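PDB 4PF8: TRAP-T family transporter, DctP (Periplasmic binding) subunit, which binds beta-D-galacturonate and probably delivers it, as the periplasmic subunit of a TRAP transporter, for uptake. Local coordinates for residues N30-D35 / P209-S214. Numbering follows the deposited sequence.
With GTR (beta-D-galactopyranuronic acid), chain D.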
loop_
_atom_site.group_PDB
_atom_site.type_symbol
_atom_site.label_atom_id
_atom_site.label_comp_id
_atom_site.label_asym_id
_atom_site.label_seq_id
_atom_site.Cartn_x
_atom_site.Cartn_y
_atom_site.Cartn_z
ATOM N N ASN A 30 -10.971 -6.079 -0.666
ATOM C CA ASN A 30 -10.557 -4.697 -0.446
ATOM C C ASN A 30 -10.482 -4.485 1.052
ATOM O O ASN A 30 -11.399 -4.851 1.774
ATOM C CB ASN A 30 -11.616 -3.786 -1.038
ATOM C CG ASN A 30 -11.266 -2.299 -0.958
ATOM O OD1 ASN A 30 -10.107 -1.900 -0.823
ATOM N ND2 ASN A 30 -12.264 -1.485 -1.116
ATOM N N ILE A 31 -9.404 -3.849 1.514
ATOM C CA ILE A 31 -9.252 -3.512 2.917
ATOM C C ILE A 31 -10.004 -2.239 3.317
ATOM O O ILE A 31 -10.286 -2.019 4.486
ATOM C CB ILE A 31 -7.755 -3.376 3.269
ATOM C CG1 ILE A 31 -7.494 -3.583 4.759
ATOM C CG2 ILE A 31 -7.193 -2.039 2.788
ATOM C CD1 ILE A 31 -5.992 -3.717 5.064
ATOM N N HIS A 32 -10.319 -1.400 2.331
ATOM C CA HIS A 32 -10.825 -0.060 2.609
ATOM C C HIS A 32 -12.314 0.074 2.763
ATOM O O HIS A 32 -13.070 -0.820 2.378
ATOM C CB HIS A 32 -10.357 0.852 1.500
ATOM C CG HIS A 32 -8.896 1.092 1.537
ATOM N ND1 HIS A 32 -8.298 1.824 2.540
ATOM C CD2 HIS A 32 -7.906 0.669 0.728
ATOM C CE1 HIS A 32 -6.993 1.861 2.324
ATOM N NE2 HIS A 32 -6.733 1.155 1.242
ATOM N N VAL A 33 -12.743 1.191 3.355
ATOM C CA VAL A 33 -14.151 1.534 3.413
ATOM C C VAL A 33 -14.727 1.660 2.008
ATOM O O VAL A 33 -13.985 1.852 1.056
ATOM C CB VAL A 33 -14.387 2.822 4.212
ATOM C CG1 VAL A 33 -13.884 2.624 5.653
ATOM C CG2 VAL A 33 -13.710 4.011 3.530
ATOM N N GLU A 34 -16.049 1.527 1.884
ATOM C CA GLU A 34 -16.684 1.537 0.578
ATOM C C GLU A 34 -16.409 2.832 -0.180
ATOM O O GLU A 34 -16.208 2.804 -1.400
ATOM C CB GLU A 34 -18.200 1.322 0.717
ATOM C CG GLU A 34 -18.897 1.118 -0.616
ATOM C CD GLU A 34 -20.320 0.594 -0.484
ATOM O OE1 GLU A 34 -20.776 0.354 0.656
ATOM O OE2 GLU A 34 -20.982 0.431 -1.531
ATOM N N ASP A 35 -16.457 3.968 0.512
ATOM C CA ASP A 35 -16.238 5.241 -0.169
ATOM C C ASP A 35 -14.749 5.612 -0.100
ATOM O O ASP A 35 -14.299 6.336 0.795
ATOM C CB ASP A 35 -17.101 6.356 0.414
ATOM C CG ASP A 35 -17.010 7.637 -0.412
ATOM O OD1 ASP A 35 -16.400 7.602 -1.506
ATOM O OD2 ASP A 35 -17.531 8.678 0.036
ATOM N N PRO A 209 -2.811 10.311 3.479
ATOM C CA PRO A 209 -3.877 11.084 4.118
ATOM C C PRO A 209 -5.262 10.421 4.018
ATOM O O PRO A 209 -5.997 10.405 5.006
ATOM C CB PRO A 209 -3.795 12.442 3.398
ATOM C CG PRO A 209 -2.333 12.530 2.996
ATOM C CD PRO A 209 -1.980 11.134 2.584
ATOM N N PRO A 210 -5.607 9.818 2.875
ATOM C CA PRO A 210 -6.929 9.175 2.857
ATOM C C PRO A 210 -7.099 8.009 3.847
ATOM O O PRO A 210 -8.181 7.804 4.396
ATOM C CB PRO A 210 -7.048 8.698 1.408
ATOM C CG PRO A 210 -6.212 9.693 0.630
ATOM C CD PRO A 210 -5.012 9.872 1.528
ATOM N N SER A 211 -6.043 7.252 4.073
ATOM C CA SER A 211 -6.103 6.165 5.064
ATOM C C SER A 211 -6.235 6.705 6.477
ATOM O O SER A 211 -7.023 6.224 7.254
ATOM C CB SER A 211 -4.863 5.275 4.972
ATOM O OG SER A 211 -4.899 4.434 3.823
ATOM N N TYR A 212 -5.425 7.705 6.793
ATOM C CA TYR A 212 -5.429 8.362 8.111
ATOM C C TYR A 212 -6.794 8.963 8.419
ATOM O O TYR A 212 -7.274 8.899 9.556
ATOM C CB TYR A 212 -4.320 9.421 8.079
ATOM C CG TYR A 212 -4.188 10.354 9.246
ATOM C CD1 TYR A 212 -4.065 9.894 10.542
ATOM C CD2 TYR A 212 -4.079 11.722 9.028
ATOM C CE1 TYR A 212 -3.904 10.771 11.586
ATOM C CE2 TYR A 212 -3.922 12.606 10.069
ATOM C CZ TYR A 212 -3.804 12.131 11.323
ATOM O OH TYR A 212 -3.645 13.053 12.335
ATOM N N GLU A 213 -7.419 9.547 7.398
ATOM C CA GLU A 213 -8.742 10.151 7.522
ATOM C C GLU A 213 -9.888 9.135 7.528
ATOM O O GLU A 213 -10.736 9.171 8.424
ATOM C CB GLU A 213 -8.948 11.153 6.370
ATOM C CG GLU A 213 -10.294 11.842 6.373
ATOM C CD GLU A 213 -11.271 11.154 5.453
ATOM O OE1 GLU A 213 -10.882 10.855 4.295
ATOM O OE2 GLU A 213 -12.413 10.903 5.887
ATOM N N SER A 214 -9.920 8.232 6.543
ATOM C CA SER A 214 -11.085 7.370 6.332
ATOM C C SER A 214 -11.308 6.400 7.482
ATOM O O SER A 214 -12.430 5.960 7.716
ATOM C CB SER A 214 -10.974 6.612 5.008
ATOM O OG SER A 214 -9.895 5.720 4.983
HETATM C C1 GTR D . -2.935 1.619 3.293
HETATM C C2 GTR D . -3.015 0.603 2.203
HETATM C C3 GTR D . -3.694 -0.628 2.778
HETATM C C4 GTR D . -2.909 -1.192 3.954
HETATM C C5 GTR D . -2.795 -0.057 4.967
HETATM C C6 GTR D . -1.939 -0.486 6.153
HETATM O O1 GTR D . -2.230 2.811 2.823
HETATM O O2 GTR D . -3.832 1.161 1.138
HETATM O O3 GTR D . -3.673 -1.631 1.739
HETATM O O4 GTR D . -1.604 -1.565 3.478
HETATM O O5 GTR D . -2.211 1.122 4.376
HETATM O O6A GTR D . -1.259 0.429 6.689
HETATM O O6B GTR D . -2.064 -1.649 6.601
HETATM O O HOH W 1 -10.251 2.835 4.340
#
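H32 and V33, in the loop after strand 26-29, face S211 and S214 of helix 209-214 beside the bound galacturonate. The helix opens with P209 and P210, residues suited to a first turn, where a missing N-H costs no helical bond; the P210 carbonyl accepts both the N and OG of S214, from opposite faces of its plane. At S211 a small hydroxyl fits beside the sugar. S211 OG lies 3.6 Å from H32 CE1, near the imidazole plane at the ring's edge, and 3.3 Å from GTR O1, a weak bond at most, its stronger partner being Y36 OH. The H32 ring, with I31 CG2 against one face, offset toward the rim, presents its NE2 edge to the ligand: NE2 donates to GTR O2 at 2.9 Å, bent to 146°. One turn on, S214 places OG between its backbone N and carbonyl carbon (chi1 64°), folded back to give its proton to P210 O at 2.8 Å. That keeps OG available as an acceptor for a water that donates to S214 OG at 3.0 Å, accepts the N-H of V33 and meets H32 ND1 at 2.8 Å in the ring plane. Beside this bridge, V33 CG2 rests on S214 CB, 4.1 Å away. A leucine in place of H32 would probably leave GTR O2 without this donor and the water without its ring partner. Within 30-35 and 209-214 the polar links run through water and, weakly on the S211 side, sugar, while Y36, next in the loop, bonds S211 directly: chemistry consistent with a two-lobed binding protein's cleft closed over its ligand.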